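Local structure of acyl-CoA hydrolase (Bacillus halodurans, 1VPM) at residues A62-V67 with M126-E131; S22-T27 with D51-L56. The protein binds coenzyme A and probably hydrolyses long-chain fatty acyl-CoA thioesters. All blocks are in the same frame, centred on the assembly; numbering follows the deposited sequence. Where two conformers were deposited one is given.

How the contacts relate
Contact 1 pairs strand 65-75, at one edge of the chain's own sheet, with strand 116-129, and contact 2 lays strand 24-29, at the other edge, against helix 43-62: the strand-strand and sheet-helix packing of a hot-dog fold. Their centres lie 14 Å apart, yet they touch: the CE of Met126 reaches the CA of Ala55 at 3.8 Å. Contact 1 borders the coenzyme A pocket, with the side chain of Val127 about 3 Å from the ligand, whereas that of Glu52 in contact 2 stays about 12 Å away. Asp51 nevertheless hydrogen-bonds Thr68, a coenzyme A-binding residue, and both contacts meet the third subunit.

Contact 1: A62-V67 with M126-E131; sequences ANSAVV and MVAVDE
The carbonyl oxygen of Val127 accepts a hydrogen bond from across the contact: the N of Val67 donates to Val127 O at 2.9 Å in the carbonyl plane, with the weaker CA-H...O contact of Val66 CA to Val127 O beside it at 3.2 Å. This is antiparallel pairing at one end of the hot-dog sheet, just after the central helix hands the chain over to strand 65-75. Val127 N returns a bond to Val67 O, closing the hydrogen-bonded pair, and Val66 faces Ala128 as the next, non-hydrogen-bonded pair. Val129 N then donates to Ala65 O at 2.9 Å, from 37° out of the carbonyl plane.

The sheet has two differently covered faces. Val66 and Ala128 point to the helix side, where Val66 CG2 lies 3.8 Å from CE of Met126, a selenomethionine whose chain bends at both chi2 and chi3 and so curls its methyl back towards Val66. On the other face Ala65 CB meets Val129 CG2 at 3.8 Å and Val67 packs across Val127; residues 36-38 of the second subunit cover this side, and bound coenzyme A touches Val127. Where direct pairing gives out, one water takes over, accepting from Ala65 N at 2.9 Å and donating to Val129 O at 2.7 Å.

Contact 2: S22-T27 with D51-L56; sequences SRTIQT and DEIAAL
Strand 24-27 runs roughly antiparallel to helix 51-56, at 151° between their directions and with axes 8.5 Å apart at closest approach; Thr24 and Ile53 bring their CA atoms nearest to each other. Such a spacing leaves room for one layer of side chains, the usual way a hot-dog helix is wrapped by its sheet.

Ile53 contributes the largest share of the contact. With CG1 anti to the backbone N (chi1 -165°) and chi2 also extended, its chain reaches straight out to the strand, where CD1 is pressed against the backbone, 3.2 Å from Thr24 O and 3.6 Å from Gln26 N. The side chains of Thr24 and Ile53 lie alongside each other, pointing opposite ways, with Thr24 CG2 at 4.1 Å from Ile53 CG1. The same methyl also touches Leu56 CB, at 4.2 Å, and is thus lodged between residues one helical turn apart. Thr24 OG1 turns aside to donate to Ser22 O at 2.8 Å and also hydrogen-bonds Lys60 NZ, farther along the helix. Replacing Thr24 with alanine would probably open a gap beside Ile53 and Leu56 and leave Ser22 O and Lys60 each short of a hydrogen-bonding partner.

Gln26 CB adds to the cover over Ile53 CD1, while its amide bonds Thr27 of the third subunit. Glu52 OE2 lies 3.8 Å from Gln26 NE2, too far for a hydrogen bond. No hydrogen bond links 22-27 to 51-56, where packing is largely apolar; Lys60 and a salt bridge from Glu52 OE1 to Arg28 tie the same helix and strand together just beyond.

Contact 1: A62-V67 with M126-E131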
ATOM      1  N   ALA A  62      20.579  17.176  10.108  1.00 22.13           N
ATOM      2  CA  ALA A  62      20.335  18.573   9.720  1.00 22.51           C
ATOM      3  C   ALA A  62      19.150  19.227  10.367  1.00 22.65           C
ATOM      4  O   ALA A  62      18.947  20.434  10.212  1.00 22.51           O
ATOM      5  CB  ALA A  62      20.184  18.640   8.251  1.00 24.11           C
ATOM      6  N   ASN A  63      18.323  18.425  11.041  1.00 22.77           N
ATOM      7  CA  ASN A  63      17.059  18.889  11.591  1.00 22.85           C
ATOM      8  C   ASN A  63      16.246  19.719  10.576  1.00 21.90           C
ATOM      9  O   ASN A  63      15.791  20.829  10.852  1.00 22.81           O
ATOM     10  CB  ASN A  63      17.298  19.635  12.908  1.00 24.76           C
ATOM     11  CG  ASN A  63      17.901  18.744  13.995  1.00 27.10           C
ATOM     12  OD1 ASN A  63      19.103  18.780  14.240  1.00 25.95           O
ATOM     13  ND2 ASN A  63      17.073  17.908  14.608  1.00 33.88           N
ATOM     14  N   SER A  64      16.039  19.129   9.398  1.00 23.05           N
ATOM     15  CA  SER A  64      15.470  19.815   8.245  1.00 24.60           C
ATOM     16  C   SER A  64      14.778  18.832   7.363  1.00 23.58           C
ATOM     17  O   SER A  64      15.129  17.663   7.348  1.00 23.52           O
ATOM     18  CB  SER A  64      16.557  20.483   7.370  0.65 23.62           C
ATOM     19  OG  SER A  64      17.306  21.438   8.098  0.65 36.61           O
ATOM     20  N   ALA A  65      13.844  19.315   6.549  1.00 23.55           N
ATOM     21  CA  ALA A  65      13.463  18.537   5.372  1.00 24.61           C
ATOM     22  C   ALA A  65      14.699  18.307   4.497  1.00 24.24           C
ATOM     23  O   ALA A  65      15.643  19.103   4.508  1.00 22.47           O
ATOM     24  CB  ALA A  65      12.413  19.288   4.563  1.00 25.40           C
ATOM     25  N   VAL A  66      14.682  17.214   3.744  1.00 23.41           N
ATOM     26  CA  VAL A  66      15.780  16.897   2.838  1.00 21.89           C
ATOM     27  C   VAL A  66      15.242  16.398   1.505  1.00 21.59           C
ATOM     28  O   VAL A  66      14.093  15.972   1.399  1.00 21.64           O
ATOM     29  CB  VAL A  66      16.749  15.885   3.458  1.00 19.90           C
ATOM     30  CG1 VAL A  66      17.285  16.380   4.741  1.00 22.66           C
ATOM     31  CG2 VAL A  66      16.043  14.517   3.689  1.00 23.96           C
ATOM     32  N   VAL A  67      16.083  16.461   0.476  1.00 21.50           N
ATOM     33  CA  VAL A  67      15.754  15.859  -0.811  1.00 23.15           C
ATOM     34  C   VAL A  67      16.975  15.061  -1.250  1.00 22.14           C
ATOM     35  O   VAL A  67      18.094  15.354  -0.829  1.00 22.51           O
ATOM     36  CB  VAL A  67      15.435  16.893  -1.914  1.00 24.29           C
ATOM     37  CG1 VAL A  67      14.178  17.682  -1.547  1.00 25.79           C
ATOM     38  CG2 VAL A  67      16.572  17.829  -2.175  1.00 25.76           C
HETATM   39  N   MSE A 126      22.376  13.760   0.027  1.00 21.45           N
HETATM   40  CA  MSE A 126      21.144  14.353   0.494  1.00 24.85           C
HETATM   41  C   MSE A 126      21.373  15.843   0.672  1.00 24.54           C
HETATM   42  O   MSE A 126      22.435  16.227   1.105  1.00 23.76           O
HETATM   43  CB  MSE A 126      20.744  13.744   1.846  1.00 25.22           C
HETATM   44  CG  MSE A 126      20.686  12.222   1.912  1.00 24.16           C
HETATM   45 SE   MSE A 126      19.443  11.466   0.505  1.00 37.19          SE
HETATM   46  CE  MSE A 126      17.866  12.209   1.247  1.00 24.24           C
ATOM     47  N   VAL A 127      20.364  16.652   0.379  1.00 22.45           N
ATOM     48  CA  VAL A 127      20.458  18.106   0.492  1.00 21.91           C
ATOM     49  C   VAL A 127      19.406  18.579   1.438  1.00 24.07           C
ATOM     50  O   VAL A 127      18.260  18.249   1.258  1.00 22.12           O
ATOM     51  CB  VAL A 127      20.352  18.798  -0.896  1.00 22.99           C
ATOM     52  CG1 VAL A 127      20.368  20.299  -0.739  1.00 21.89           C
ATOM     53  CG2 VAL A 127      21.527  18.371  -1.756  1.00 24.70           C
ATOM     54  N   ALA A 128      19.797  19.321   2.466  1.00 24.81           N
ATOM     55  CA  ALA A 128      18.832  19.926   3.400  1.00 21.80           C
ATOM     56  C   ALA A 128      18.175  21.103   2.724  1.00 22.48           C
ATOM     57  O   ALA A 128      18.871  21.872   2.042  1.00 22.58           O
ATOM     58  CB  ALA A 128      19.563  20.406   4.656  1.00 20.72           C
ATOM     59  N   VAL A 129      16.872  21.252   2.905  1.00 23.14           N
ATOM     60  CA  VAL A 129      16.117  22.350   2.339  1.00 25.64           C
ATOM     61  C   VAL A 129      15.290  23.092   3.386  1.00 27.55           C
ATOM     62  O   VAL A 129      14.790  22.466   4.330  1.00 27.95           O
ATOM     63  CB  VAL A 129      15.223  21.913   1.164  1.00 25.00           C
ATOM     64  CG1 VAL A 129      16.070  21.287   0.067  1.00 25.95           C
ATOM     65  CG2 VAL A 129      14.074  20.995   1.579  1.00 28.63           C
ATOM     66  N   ASP A 130      15.173  24.413   3.205  1.00 30.44           N
ATOM     67  CA  ASP A 130      14.332  25.253   4.083  1.00 31.23           C
ATOM     68  C   ASP A 130      12.874  25.092   3.659  1.00 33.40           C
ATOM     69  O   ASP A 130      12.581  24.324   2.740  1.00 33.05           O
ATOM     70  CB  ASP A 130      14.774  26.734   4.084  1.00 30.67           C
ATOM     71  CG  ASP A 130      14.623  27.410   2.729  1.00 33.02           C
ATOM     72  OD1 ASP A 130      13.833  26.963   1.873  1.00 35.58           O
ATOM     73  OD2 ASP A 130      15.334  28.407   2.501  1.00 36.56           O
ATOM     74  N   GLU A 131      11.961  25.819   4.298  1.00 36.83           N
ATOM     75  CA  GLU A 131      10.523  25.613   4.048  1.00 39.86           C
ATOM     76  C   GLU A 131      10.053  26.009   2.646  1.00 41.07           C
ATOM     77  O   GLU A 131       8.973  25.594   2.207  1.00 44.52           O
ATOM     78  CB  GLU A 131       9.691  26.298   5.119  1.00 41.62           C
ATOM     79  CG  GLU A 131       9.857  25.616   6.486  1.00 48.97           C
TER
HETATM   80  O   HOH W   1      13.220  22.182   6.554  1.00 32.83           O

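Contact 2: S22-T27 with D51-L56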
ATOM      1  N   SER A  22      23.233  10.924  13.744  1.00 26.64           N
ATOM      2  CA  SER A  22      22.482  10.705  12.504  1.00 26.92           C
ATOM      3  C   SER A  22      22.132   9.213  12.333  1.00 27.48           C
ATOM      4  O   SER A  22      21.227   8.862  11.554  1.00 25.38           O
ATOM      5  CB  SER A  22      23.354  11.176  11.303  1.00 21.98           C
ATOM      6  OG  SER A  22      24.453  10.254  10.972  1.00 25.95           O
ATOM      7  N   ARG A  23      22.847   8.332  13.046  1.00 23.61           N
ATOM      8  CA  ARG A  23      22.836   6.908  12.673  1.00 24.52           C
ATOM      9  C   ARG A  23      21.452   6.324  12.883  1.00 27.71           C
ATOM     10  O   ARG A  23      20.818   6.556  13.904  1.00 25.87           O
ATOM     11  CB  ARG A  23      23.928   6.147  13.413  1.00 26.50           C
ATOM     12  CG  ARG A  23      23.996   4.671  12.972  0.65 32.64           C
ATOM     13  CD  ARG A  23      25.258   3.994  13.481  0.65 31.51           C
ATOM     14  NE  ARG A  23      25.156   3.852  14.923  0.65 28.74           N
ATOM     15  CZ  ARG A  23      24.485   2.893  15.551  0.65 37.70           C
ATOM     16  NH1 ARG A  23      23.843   1.944  14.872  0.65 39.94           N
ATOM     17  NH2 ARG A  23      24.455   2.886  16.882  0.65 37.03           N
ATOM     18  N   THR A  24      20.955   5.590  11.885  1.00 25.02           N
ATOM     19  CA  THR A  24      19.623   5.093  11.890  1.00 23.55           C
ATOM     20  C   THR A  24      19.598   3.665  11.390  1.00 25.51           C
ATOM     21  O   THR A  24      20.314   3.284  10.501  1.00 26.15           O
ATOM     22  CB  THR A  24      18.679   5.932  11.013  1.00 23.38           C
ATOM     23  OG1 THR A  24      18.847   7.322  11.344  1.00 26.84           O
ATOM     24  CG2 THR A  24      17.201   5.523  11.103  1.00 30.94           C
ATOM     25  N   ILE A  25      18.780   2.883  12.063  1.00 25.94           N
ATOM     26  CA  ILE A  25      18.548   1.473  11.708  1.00 28.88           C
ATOM     27  C   ILE A  25      17.097   1.209  11.343  1.00 27.07           C
ATOM     28  O   ILE A  25      16.123   1.715  11.977  1.00 26.77           O
ATOM     29  CB  ILE A  25      18.998   0.545  12.835  1.00 28.41           C
ATOM     30  CG1 ILE A  25      20.547   0.568  12.910  1.00 32.74           C
ATOM     31  CG2 ILE A  25      18.429  -0.915  12.611  1.00 28.12           C
ATOM     32  CD1 ILE A  25      21.026   0.147  14.208  1.00 42.19           C
ATOM     33  N   GLN A  26      16.910   0.399  10.304  1.00 26.40           N
ATOM     34  CA  GLN A  26      15.570  -0.084   9.942  1.00 28.53           C
ATOM     35  C   GLN A  26      15.628  -1.589   9.719  1.00 27.54           C
ATOM     36  O   GLN A  26      16.654  -2.137   9.322  1.00 27.84           O
ATOM     37  CB  GLN A  26      15.083   0.641   8.682  1.00 33.91           C
ATOM     38  CG  GLN A  26      13.791   0.202   8.089  1.00 40.66           C
ATOM     39  CD  GLN A  26      12.520   0.389   8.956  1.00 48.17           C
ATOM     40  OE1 GLN A  26      12.490   0.114  10.160  1.00 33.28           O
ATOM     41  NE2 GLN A  26      11.418   0.761   8.286  1.00 51.46           N
ATOM     42  N   THR A  27      14.508  -2.267  10.012  1.00 26.33           N
ATOM     43  CA  THR A  27      14.361  -3.679   9.678  1.00 25.31           C
ATOM     44  C   THR A  27      13.023  -3.848   8.981  1.00 28.52           C
ATOM     45  O   THR A  27      12.041  -3.270   9.417  1.00 29.69           O
ATOM     46  CB  THR A  27      14.305  -4.544  10.949  1.00 26.57           C
ATOM     47  OG1 THR A  27      15.395  -4.183  11.811  1.00 31.76           O
ATOM     48  CG2 THR A  27      14.396  -6.051  10.611  1.00 26.45           C
ATOM     49  N   ASP A  51      16.824   4.698   0.270  1.00 23.70           N
ATOM     50  CA  ASP A  51      16.540   6.144   0.287  1.00 23.71           C
ATOM     51  C   ASP A  51      15.759   6.520   1.536  1.00 23.45           C
ATOM     52  O   ASP A  51      16.002   7.583   2.096  1.00 24.59           O
ATOM     53  CB  ASP A  51      15.738   6.549  -0.924  1.00 22.22           C
ATOM     54  CG  ASP A  51      15.606   8.047  -1.043  1.00 26.03           C
ATOM     55  OD1 ASP A  51      16.667   8.639  -1.420  1.00 26.13           O
ATOM     56  OD2 ASP A  51      14.496   8.603  -0.793  1.00 26.01           O
ATOM     57  N   GLU A  52      14.844   5.680   2.000  1.00 24.36           N
ATOM     58  CA  GLU A  52      14.045   5.967   3.197  1.00 25.50           C
ATOM     59  C   GLU A  52      14.961   6.156   4.373  1.00 23.49           C
ATOM     60  O   GLU A  52      14.811   7.119   5.158  1.00 22.12           O
ATOM     61  CB  GLU A  52      13.054   4.814   3.459  0.65 26.40           C
ATOM     62  CG  GLU A  52      12.055   5.065   4.523  0.65 33.75           C
ATOM     63  CD  GLU A  52      11.122   3.875   4.771  0.65 31.11           C
ATOM     64  OE1 GLU A  52      10.756   3.163   3.795  0.65 42.84           O
ATOM     65  OE2 GLU A  52      10.797   3.679   5.951  0.65 35.52           O
ATOM     66  N   ILE A  53      15.907   5.237   4.532  1.00 22.27           N
ATOM     67  CA  ILE A  53      16.792   5.301   5.704  1.00 24.33           C
ATOM     68  C   ILE A  53      17.752   6.482   5.513  1.00 23.02           C
ATOM     69  O   ILE A  53      18.115   7.158   6.460  1.00 23.08           O
ATOM     70  CB  ILE A  53      17.479   3.978   6.026  1.00 27.38           C
ATOM     71  CG1 ILE A  53      18.071   4.001   7.446  1.00 33.21           C
ATOM     72  CG2 ILE A  53      18.463   3.594   5.086  1.00 25.91           C
ATOM     73  CD1 ILE A  53      18.469   2.680   7.964  1.00 33.32           C
ATOM     74  N   ALA A  54      18.146   6.766   4.295  1.00 22.50           N
ATOM     75  CA  ALA A  54      19.015   7.904   4.073  1.00 23.08           C
ATOM     76  C   ALA A  54      18.372   9.233   4.400  1.00 22.98           C
ATOM     77  O   ALA A  54      19.041  10.131   4.918  1.00 22.04           O
ATOM     78  CB  ALA A  54      19.557   7.891   2.659  1.00 25.19           C
ATOM     79  N   ALA A  55      17.113   9.382   4.040  1.00 21.28           N
ATOM     80  CA  ALA A  55      16.313  10.573   4.342  1.00 23.12           C
ATOM     81  C   ALA A  55      16.211  10.739   5.846  1.00 23.98           C
ATOM     82  O   ALA A  55      16.393  11.847   6.352  1.00 21.74           O
ATOM     83  CB  ALA A  55      14.957  10.469   3.748  1.00 23.51           C
ATOM     84  N   LEU A  56      15.889   9.657   6.568  1.00 21.78           N
ATOM     85  CA  LEU A  56      15.824   9.731   8.018  1.00 21.83           C
ATOM     86  C   LEU A  56      17.138  10.160   8.651  1.00 20.79           C
ATOM     87  O   LEU A  56      17.167  11.044   9.528  1.00 21.28           O
ATOM     88  CB  LEU A  56      15.330   8.396   8.617  1.00 23.03           C
ATOM     89  CG  LEU A  56      13.846   8.048   8.502  1.00 27.10           C
ATOM     90  CD1 LEU A  56      13.655   6.575   8.714  1.00 25.82           C
ATOM     91  CD2 LEU A  56      13.026   8.860   9.508  1.00 28.67           C
TER